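Local coordinates for Serine/threonine-protein kinase Tel1 (Chaetomium thermophilum, PDB 6SKY) that probably phosphorylates serine or threonine followed by glutamine in its protein substrates, acting as an ATP-dependent checkpoint kinase of the DNA damage response, at residues A2509-D2523 with V2542-I2555. Sequence-based numbering, arbitrary orientation.
Sequences AIDQTSRVYHALAMD and VGQNFLSTMSNNPI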
ATOM      1  N   ALA A2509      33.855  -8.160 -49.009  1.00 43.76           N
ATOM      2  CA  ALA A2509      34.717  -8.481 -47.880  1.00 43.76           C
ATOM      3  C   ALA A2509      34.050  -9.488 -46.957  1.00 43.76           C
ATOM      4  O   ALA A2509      34.655 -10.495 -46.577  1.00 43.76           O
ATOM      5  CB  ALA A2509      35.076  -7.210 -47.123  1.00 43.76           C
ATOM      6  N   ILE A2510      32.792  -9.238 -46.596  1.00 40.81           N
ATOM      7  CA  ILE A2510      32.064 -10.146 -45.715  1.00 40.81           C
ATOM      8  C   ILE A2510      31.868 -11.495 -46.387  1.00 40.81           C
ATOM      9  O   ILE A2510      31.961 -12.545 -45.744  1.00 40.81           O
ATOM     10  CB  ILE A2510      30.727  -9.510 -45.296  1.00 40.81           C
ATOM     11  CG1 ILE A2510      30.982  -8.398 -44.288  1.00 40.81           C
ATOM     12  CG2 ILE A2510      29.785 -10.544 -44.724  1.00 40.81           C
ATOM     13  CD1 ILE A2510      29.740  -7.798 -43.740  1.00 40.81           C
ATOM     14  N   ASP A2511      31.654 -11.492 -47.700  1.00 42.94           N
ATOM     15  CA  ASP A2511      31.518 -12.737 -48.446  1.00 42.94           C
ATOM     16  C   ASP A2511      32.769 -13.600 -48.318  1.00 42.94           C
ATOM     17  O   ASP A2511      32.717 -14.740 -47.834  1.00 42.94           O
ATOM     18  CB  ASP A2511      31.228 -12.409 -49.907  1.00 42.94           C
ATOM     19  CG  ASP A2511      30.311 -13.404 -50.554  1.00 42.94           C
ATOM     20  OD1 ASP A2511      29.781 -14.271 -49.838  1.00 42.94           O
ATOM     21  OD2 ASP A2511      30.116 -13.324 -51.781  1.00 42.94           O
ATOM     22  N   GLN A2512      33.914 -13.059 -48.741  1.00 44.79           N
ATOM     23  CA  GLN A2512      35.143 -13.846 -48.749  1.00 44.79           C
ATOM     24  C   GLN A2512      35.558 -14.239 -47.341  1.00 44.79           C
ATOM     25  O   GLN A2512      35.983 -15.381 -47.095  1.00 44.79           O
ATOM     26  CB  GLN A2512      36.262 -13.059 -49.422  1.00 44.79           C
ATOM     27  CG  GLN A2512      35.914 -12.498 -50.778  1.00 44.79           C
ATOM     28  CD  GLN A2512      35.579 -13.569 -51.779  1.00 44.79           C
ATOM     29  OE1 GLN A2512      35.992 -14.717 -51.640  1.00 44.79           O
ATOM     30  NE2 GLN A2512      34.819 -13.202 -52.799  1.00 44.79           N
ATOM     31  N   THR A2513      35.436 -13.310 -46.398  1.00 42.69           N
ATOM     32  CA  THR A2513      35.850 -13.582 -45.036  1.00 42.69           C
ATOM     33  C   THR A2513      34.989 -14.658 -44.392  1.00 42.69           C
ATOM     34  O   THR A2513      35.508 -15.527 -43.687  1.00 42.69           O
ATOM     35  CB  THR A2513      35.804 -12.296 -44.235  1.00 42.69           C
ATOM     36  OG1 THR A2513      36.807 -11.405 -44.730  1.00 42.69           O
ATOM     37  CG2 THR A2513      36.072 -12.586 -42.802  1.00 42.69           C
ATOM     38  N   SER A2514      33.677 -14.628 -44.616  1.00 39.82           N
ATOM     39  CA  SER A2514      32.834 -15.667 -44.051  1.00 39.82           C
ATOM     40  C   SER A2514      33.133 -17.015 -44.680  1.00 39.82           C
ATOM     41  O   SER A2514      33.082 -18.044 -44.001  1.00 39.82           O
ATOM     42  CB  SER A2514      31.372 -15.300 -44.231  1.00 39.82           C
ATOM     43  OG  SER A2514      31.206 -13.913 -44.053  1.00 39.82           O
ATOM     44  N   ARG A2515      33.461 -17.031 -45.974  1.00 44.28           N
ATOM     45  CA  ARG A2515      33.828 -18.296 -46.601  1.00 44.28           C
ATOM     46  C   ARG A2515      35.055 -18.903 -45.938  1.00 44.28           C
ATOM     47  O   ARG A2515      35.079 -20.099 -45.626  1.00 44.28           O
ATOM     48  CB  ARG A2515      34.061 -18.099 -48.092  1.00 44.28           C
ATOM     49  CG  ARG A2515      32.806 -17.753 -48.838  1.00 44.28           C
ATOM     50  CD  ARG A2515      32.993 -17.872 -50.326  1.00 44.28           C
ATOM     51  NE  ARG A2515      31.736 -17.660 -51.026  1.00 44.28           N
ATOM     52  CZ  ARG A2515      30.794 -18.586 -51.152  1.00 44.28           C
ATOM     53  NH1 ARG A2515      29.675 -18.312 -51.803  1.00 44.28           N
ATOM     54  NH2 ARG A2515      30.967 -19.787 -50.625  1.00 44.28           N
ATOM     55  N   VAL A2516      36.080 -18.088 -45.682  1.00 44.19           N
ATOM     56  CA  VAL A2516      37.277 -18.680 -45.085  1.00 44.19           C
ATOM     57  C   VAL A2516      37.071 -19.000 -43.607  1.00 44.19           C
ATOM     58  O   VAL A2516      37.624 -19.985 -43.108  1.00 44.19           O
ATOM     59  CB  VAL A2516      38.515 -17.795 -45.305  1.00 44.19           C
ATOM     60  CG1 VAL A2516      38.689 -17.517 -46.775  1.00 44.19           C
ATOM     61  CG2 VAL A2516      38.423 -16.522 -44.524  1.00 44.19           C
ATOM     62  N   TYR A2517      36.272 -18.211 -42.883  1.00 40.03           N
ATOM     63  CA  TYR A2517      35.966 -18.557 -41.495  1.00 40.03           C
ATOM     64  C   TYR A2517      35.234 -19.884 -41.409  1.00 40.03           C
ATOM     65  O   TYR A2517      35.530 -20.711 -40.544  1.00 40.03           O
ATOM     66  CB  TYR A2517      35.122 -17.468 -40.841  1.00 40.03           C
ATOM     67  CG  TYR A2517      35.890 -16.485 -40.007  1.00 40.03           C
ATOM     68  CD1 TYR A2517      36.612 -16.898 -38.916  1.00 40.03           C
ATOM     69  CD2 TYR A2517      35.868 -15.141 -40.298  1.00 40.03           C
ATOM     70  CE1 TYR A2517      37.302 -16.007 -38.155  1.00 40.03           C
ATOM     71  CE2 TYR A2517      36.555 -14.247 -39.541  1.00 40.03           C
ATOM     72  CZ  TYR A2517      37.268 -14.686 -38.472  1.00 40.03           C
ATOM     73  OH  TYR A2517      37.960 -13.790 -37.708  1.00 40.03           O
ATOM     74  N   HIS A2518      34.272 -20.108 -42.298  1.00 45.38           N
ATOM     75  CA  HIS A2518      33.541 -21.367 -42.297  1.00 45.38           C
ATOM     76  C   HIS A2518      34.439 -22.531 -42.684  1.00 45.38           C
ATOM     77  O   HIS A2518      34.349 -23.616 -42.096  1.00 45.38           O
ATOM     78  CB  HIS A2518      32.351 -21.261 -43.240  1.00 45.38           C
ATOM     79  CG  HIS A2518      31.603 -22.539 -43.415  1.00 45.38           C
ATOM     80  ND1 HIS A2518      31.291 -23.050 -44.653  1.00 45.38           N
ATOM     81  CD2 HIS A2518      31.101 -23.409 -42.511  1.00 45.38           C
ATOM     82  CE1 HIS A2518      30.629 -24.182 -44.504  1.00 45.38           C
ATOM     83  NE2 HIS A2518      30.502 -24.423 -43.214  1.00 45.38           N
ATOM     84  N   ALA A2519      35.309 -22.334 -43.678  1.00 47.99           N
ATOM     85  CA  ALA A2519      36.238 -23.394 -44.047  1.00 47.99           C
ATOM     86  C   ALA A2519      37.152 -23.746 -42.887  1.00 47.99           C
ATOM     87  O   ALA A2519      37.428 -24.923 -42.642  1.00 47.99           O
ATOM     88  CB  ALA A2519      37.058 -22.980 -45.263  1.00 47.99           C
ATOM     89  N   LEU A2520      37.626 -22.741 -42.155  1.00 47.37           N
ATOM     90  CA  LEU A2520      38.460 -23.009 -40.992  1.00 47.37           C
ATOM     91  C   LEU A2520      37.675 -23.713 -39.896  1.00 47.37           C
ATOM     92  O   LEU A2520      38.209 -24.585 -39.206  1.00 47.37           O
ATOM     93  CB  LEU A2520      39.055 -21.709 -40.468  1.00 47.37           C
ATOM     94  CG  LEU A2520      39.937 -21.818 -39.235  1.00 47.37           C
ATOM     95  CD1 LEU A2520      41.287 -22.372 -39.612  1.00 47.37           C
ATOM     96  CD2 LEU A2520      40.077 -20.468 -38.604  1.00 47.37           C
ATOM     97  N   ALA A2521      36.406 -23.350 -39.723  1.00 49.89           N
ATOM     98  CA  ALA A2521      35.581 -23.994 -38.708  1.00 49.89           C
ATOM     99  C   ALA A2521      35.400 -25.474 -39.004  1.00 49.89           C
ATOM    100  O   ALA A2521      35.529 -26.319 -38.115  1.00 49.89           O
ATOM    101  CB  ALA A2521      34.224 -23.300 -38.622  1.00 49.89           C
ATOM    102  N   MET A2522      35.107 -25.806 -40.258  1.00 57.76           N
ATOM    103  CA  MET A2522      34.789 -27.184 -40.603  1.00 57.76           C
ATOM    104  C   MET A2522      36.006 -28.100 -40.598  1.00 57.76           C
ATOM    105  O   MET A2522      35.840 -29.322 -40.560  1.00 57.76           O
ATOM    106  CB  MET A2522      34.115 -27.227 -41.974  1.00 57.76           C
ATOM    107  CG  MET A2522      32.706 -26.665 -42.006  1.00 57.76           C
ATOM    108  SD  MET A2522      31.539 -27.650 -41.059  1.00 57.76           S
ATOM    109  CE  MET A2522      31.426 -26.687 -39.561  1.00 57.76           C
ATOM    110  N   ASP A2523      37.214 -27.552 -40.624  1.00 66.62           N
ATOM    111  CA  ASP A2523      38.420 -28.351 -40.829  1.00 66.62           C
ATOM    112  C   ASP A2523      38.873 -28.970 -39.514  1.00 66.62           C
ATOM    113  O   ASP A2523      39.496 -28.309 -38.685  1.00 66.62           O
ATOM    114  CB  ASP A2523      39.522 -27.492 -41.428  1.00 66.62           C
ATOM    115  CG  ASP A2523      40.849 -28.199 -41.458  1.00 66.62           C
ATOM    116  OD1 ASP A2523      40.895 -29.347 -41.941  1.00 66.62           O
ATOM    117  OD2 ASP A2523      41.850 -27.607 -41.008  1.00 66.62           O
ATOM    118  N   VAL A2542      44.143 -24.725 -45.233  1.00 60.29           N
ATOM    119  CA  VAL A2542      43.052 -23.884 -44.760  1.00 60.29           C
ATOM    120  C   VAL A2542      43.599 -22.680 -44.011  1.00 60.29           C
ATOM    121  O   VAL A2542      43.126 -21.555 -44.194  1.00 60.29           O
ATOM    122  CB  VAL A2542      42.093 -24.708 -43.885  1.00 60.29           C
ATOM    123  CG1 VAL A2542      40.878 -23.900 -43.555  1.00 60.29           C
ATOM    124  CG2 VAL A2542      41.693 -25.975 -44.598  1.00 60.29           C
ATOM    125  N   GLY A2543      44.618 -22.890 -43.181  1.00 61.04           N
ATOM    126  CA  GLY A2543      45.176 -21.787 -42.420  1.00 61.04           C
ATOM    127  C   GLY A2543      45.798 -20.714 -43.293  1.00 61.04           C
ATOM    128  O   GLY A2543      45.612 -19.519 -43.054  1.00 61.04           O
ATOM    129  N   GLN A2544      46.539 -21.120 -44.324  1.00 60.74           N
ATOM    130  CA  GLN A2544      47.206 -20.128 -45.155  1.00 60.74           C
ATOM    131  C   GLN A2544      46.217 -19.416 -46.066  1.00 60.74           C
ATOM    132  O   GLN A2544      46.322 -18.201 -46.276  1.00 60.74           O
ATOM    133  CB  GLN A2544      48.320 -20.776 -45.969  1.00 60.74           C
ATOM    134  CG  GLN A2544      49.163 -19.766 -46.713  1.00 60.74           C
ATOM    135  CD  GLN A2544      49.592 -18.610 -45.828  1.00 60.74           C
ATOM    136  OE1 GLN A2544      49.220 -17.463 -46.064  1.00 60.74           O
ATOM    137  NE2 GLN A2544      50.381 -18.908 -44.806  1.00 60.74           N
ATOM    138  N   ASN A2545      45.248 -20.151 -46.616  1.00 57.72           N
ATOM    139  CA  ASN A2545      44.180 -19.499 -47.364  1.00 57.72           C
ATOM    140  C   ASN A2545      43.435 -18.500 -46.488  1.00 57.72           C
ATOM    141  O   ASN A2545      43.111 -17.391 -46.931  1.00 57.72           O
ATOM    142  CB  ASN A2545      43.221 -20.545 -47.922  1.00 57.72           C
ATOM    143  CG  ASN A2545      42.153 -19.940 -48.795  1.00 57.72           C
ATOM    144  OD1 ASN A2545      42.332 -18.860 -49.349  1.00 57.72           O
ATOM    145  ND2 ASN A2545      41.030 -20.634 -48.923  1.00 57.72           N
ATOM    146  N   PHE A2546      43.180 -18.871 -45.231  1.00 54.30           N
ATOM    147  CA  PHE A2546      42.511 -17.983 -44.291  1.00 54.30           C
ATOM    148  C   PHE A2546      43.316 -16.714 -44.063  1.00 54.30           C
ATOM    149  O   PHE A2546      42.779 -15.605 -44.141  1.00 54.30           O
ATOM    150  CB  PHE A2546      42.281 -18.729 -42.979  1.00 54.30           C
ATOM    151  CG  PHE A2546      41.826 -17.858 -41.853  1.00 54.30           C
ATOM    152  CD1 PHE A2546      40.501 -17.512 -41.724  1.00 54.30           C
ATOM    153  CD2 PHE A2546      42.721 -17.405 -40.911  1.00 54.30           C
ATOM    154  CE1 PHE A2546      40.083 -16.724 -40.698  1.00 54.30           C
ATOM    155  CE2 PHE A2546      42.306 -16.613 -39.884  1.00 54.30           C
ATOM    156  CZ  PHE A2546      40.983 -16.270 -39.780  1.00 54.30           C
ATOM    157  N   LEU A2547      44.611 -16.855 -43.782  1.00 57.22           N
ATOM    158  CA  LEU A2547      45.426 -15.681 -43.488  1.00 57.22           C
ATOM    159  C   LEU A2547      45.554 -14.767 -44.697  1.00 57.22           C
ATOM    160  O   LEU A2547      45.476 -13.539 -44.565  1.00 57.22           O
ATOM    161  CB  LEU A2547      46.801 -16.108 -42.995  1.00 57.22           C
ATOM    162  CG  LEU A2547      46.838 -16.482 -41.521  1.00 57.22           C
ATOM    163  CD1 LEU A2547      48.191 -17.022 -41.180  1.00 57.22           C
ATOM    164  CD2 LEU A2547      46.531 -15.266 -40.685  1.00 57.22           C
ATOM    165  N   SER A2548      45.738 -15.341 -45.886  1.00 57.87           N
ATOM    166  CA  SER A2548      45.823 -14.519 -47.087  1.00 57.87           C
ATOM    167  C   SER A2548      44.520 -13.770 -47.332  1.00 57.87           C
ATOM    168  O   SER A2548      44.521 -12.547 -47.527  1.00 57.87           O
ATOM    169  CB  SER A2548      46.183 -15.390 -48.285  1.00 57.87           C
ATOM    170  OG  SER A2548      45.402 -16.566 -48.289  1.00 57.87           O
ATOM    171  N   THR A2549      43.391 -14.488 -47.315  1.00 56.28           N
ATOM    172  CA  THR A2549      42.106 -13.843 -47.561  1.00 56.28           C
ATOM    173  C   THR A2549      41.819 -12.768 -46.532  1.00 56.28           C
ATOM    174  O   THR A2549      41.221 -11.737 -46.850  1.00 56.28           O
ATOM    175  CB  THR A2549      40.988 -14.873 -47.547  1.00 56.28           C
ATOM    176  OG1 THR A2549      41.404 -16.037 -48.267  1.00 56.28           O
ATOM    177  CG2 THR A2549      39.748 -14.301 -48.192  1.00 56.28           C
ATOM    178  N   MET A2550      42.236 -12.987 -45.289  1.00 57.26           N
ATOM    179  CA  MET A2550      41.965 -11.998 -44.263  1.00 57.26           C
ATOM    180  C   MET A2550      42.868 -10.784 -44.403  1.00 57.26           C
ATOM    181  O   MET A2550      42.478  -9.677 -44.022  1.00 57.26           O
ATOM    182  CB  MET A2550      42.119 -12.627 -42.886  1.00 57.26           C
ATOM    183  CG  MET A2550      41.307 -11.930 -41.838  1.00 57.26           C
ATOM    184  SD  MET A2550      39.550 -12.058 -42.163  1.00 57.26           S
ATOM    185  CE  MET A2550      39.412 -13.822 -42.330  1.00 57.26           C
ATOM    186  N   SER A2551      44.073 -10.963 -44.942  1.00 60.02           N
ATOM    187  CA  SER A2551      44.912  -9.802 -45.222  1.00 60.02           C
ATOM    188  C   SER A2551      44.358  -8.989 -46.383  1.00 60.02           C
ATOM    189  O   SER A2551      44.393  -7.755 -46.355  1.00 60.02           O
ATOM    190  CB  SER A2551      46.340 -10.244 -45.517  1.00 60.02           C
ATOM    191  OG  SER A2551      46.354 -11.226 -46.532  1.00 60.02           O
ATOM    192  N   ASN A2552      43.835  -9.658 -47.411  1.00 59.72           N
ATOM    193  CA  ASN A2552      43.357  -8.941 -48.588  1.00 59.72           C
ATOM    194  C   ASN A2552      42.025  -8.236 -48.368  1.00 59.72           C
ATOM    195  O   ASN A2552      41.708  -7.310 -49.119  1.00 59.72           O
ATOM    196  CB  ASN A2552      43.223  -9.897 -49.773  1.00 59.72           C
ATOM    197  CG  ASN A2552      44.483 -10.691 -50.026  1.00 59.72           C
ATOM    198  OD1 ASN A2552      44.425 -11.870 -50.367  1.00 59.72           O
ATOM    199  ND2 ASN A2552      45.632 -10.052 -49.852  1.00 59.72           N
ATOM    200  N   ASN A2553      41.241  -8.649 -47.378  1.00 56.37           N
ATOM    201  CA  ASN A2553      39.912  -8.082 -47.131  1.00 56.37           C
ATOM    202  C   ASN A2553      39.812  -7.550 -45.711  1.00 56.37           C
ATOM    203  O   ASN A2553      39.710  -8.348 -44.762  1.00 56.37           O
ATOM    204  CB  ASN A2553      38.832  -9.134 -47.363  1.00 56.37           C
ATOM    205  CG  ASN A2553      38.791  -9.624 -48.780  1.00 56.37           C
ATOM    206  OD1 ASN A2553      38.943 -10.812 -49.038  1.00 56.37           O
ATOM    207  ND2 ASN A2553      38.569  -8.713 -49.714  1.00 56.37           N
ATOM    208  N   PRO A2554      39.806  -6.240 -45.502  1.00 54.22           N
ATOM    209  CA  PRO A2554      39.711  -5.718 -44.133  1.00 54.22           C
ATOM    210  C   PRO A2554      38.281  -5.508 -43.660  1.00 54.22           C
ATOM    211  O   PRO A2554      37.490  -4.832 -44.320  1.00 54.22           O
ATOM    212  CB  PRO A2554      40.471  -4.390 -44.223  1.00 54.22           C
ATOM    213  CG  PRO A2554      40.434  -4.007 -45.683  1.00 54.22           C
ATOM    214  CD  PRO A2554      39.903  -5.159 -46.490  1.00 54.22           C
ATOM    215  N   ILE A2555      37.949  -6.082 -42.508  1.00 45.53           N
ATOM    216  CA  ILE A2555      36.629  -5.959 -41.892  1.00 45.53           C
ATOM    217  C   ILE A2555      36.814  -5.762 -40.399  1.00 45.53           C
ATOM    218  O   ILE A2555      37.889  -6.041 -39.853  1.00 45.53           O
ATOM    219  CB  ILE A2555      35.762  -7.203 -42.139  1.00 45.53           C
ATOM    220  CG1 ILE A2555      36.440  -8.423 -41.531  1.00 45.53           C
ATOM    221  CG2 ILE A2555      35.520  -7.405 -43.601  1.00 45.53           C
ATOM    222  CD1 ILE A2555      35.519  -9.547 -41.294  1.00 45.53           C
TER
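An antiparallel helix pair packed on the N-lobe sheet of a PI3K-related kinase brings Val2516 against Phe2546 and Tyr2517 against the same ring, and it illustrates how such a pair can be joined by packing, with threonines set among the apolar side chains. The axes of 2509-2522 and 2542-2552 approach to 9.4 Å at a signed crossing angle of -160°. Val2516 divides its two methyls: CG1 meets Thr2549 tip to tip, while CG2 sits 3.6 Å from CD1 of Phe2546 and also touches CE of Met2550. With CG anti to the backbone N (chi1 170°), the Phe2546 ring swings in toward helix 2509-2522. Its edge is presented to the face of Tyr2517 in a T-shaped stack, centroids 5.3 Å apart, and Leu2520 CD2 lies over the centre of the Phe2546 face, a CH-pi contact. The Tyr2517 hydroxyl is hydrogen-bonded to OE1 of Gln2607 on strand 2604-2611, and Phe2579 on strand 2576-2585 packs against both rings, so the pair is tied to the sheet beneath it. Past the end of the second helix, Ile2555 turns back to the first: its CG2 rests 3.6 Å from CB of Ala2509. Thr2513 fills the space between, its CG2 lying 3.6 Å from SD of Met2550 and meeting CD1 of Ile2555. A serine here would keep a hydroxyl but, lacking that methyl, would probably leave a gap between Met2550 and Ile2555. The Thr2513 hydroxyl turns back on its own helix, where OG1 donates to Ala2509 O at 3.0 Å, from the opposite face of the carbonyl plane to Thr2513 N.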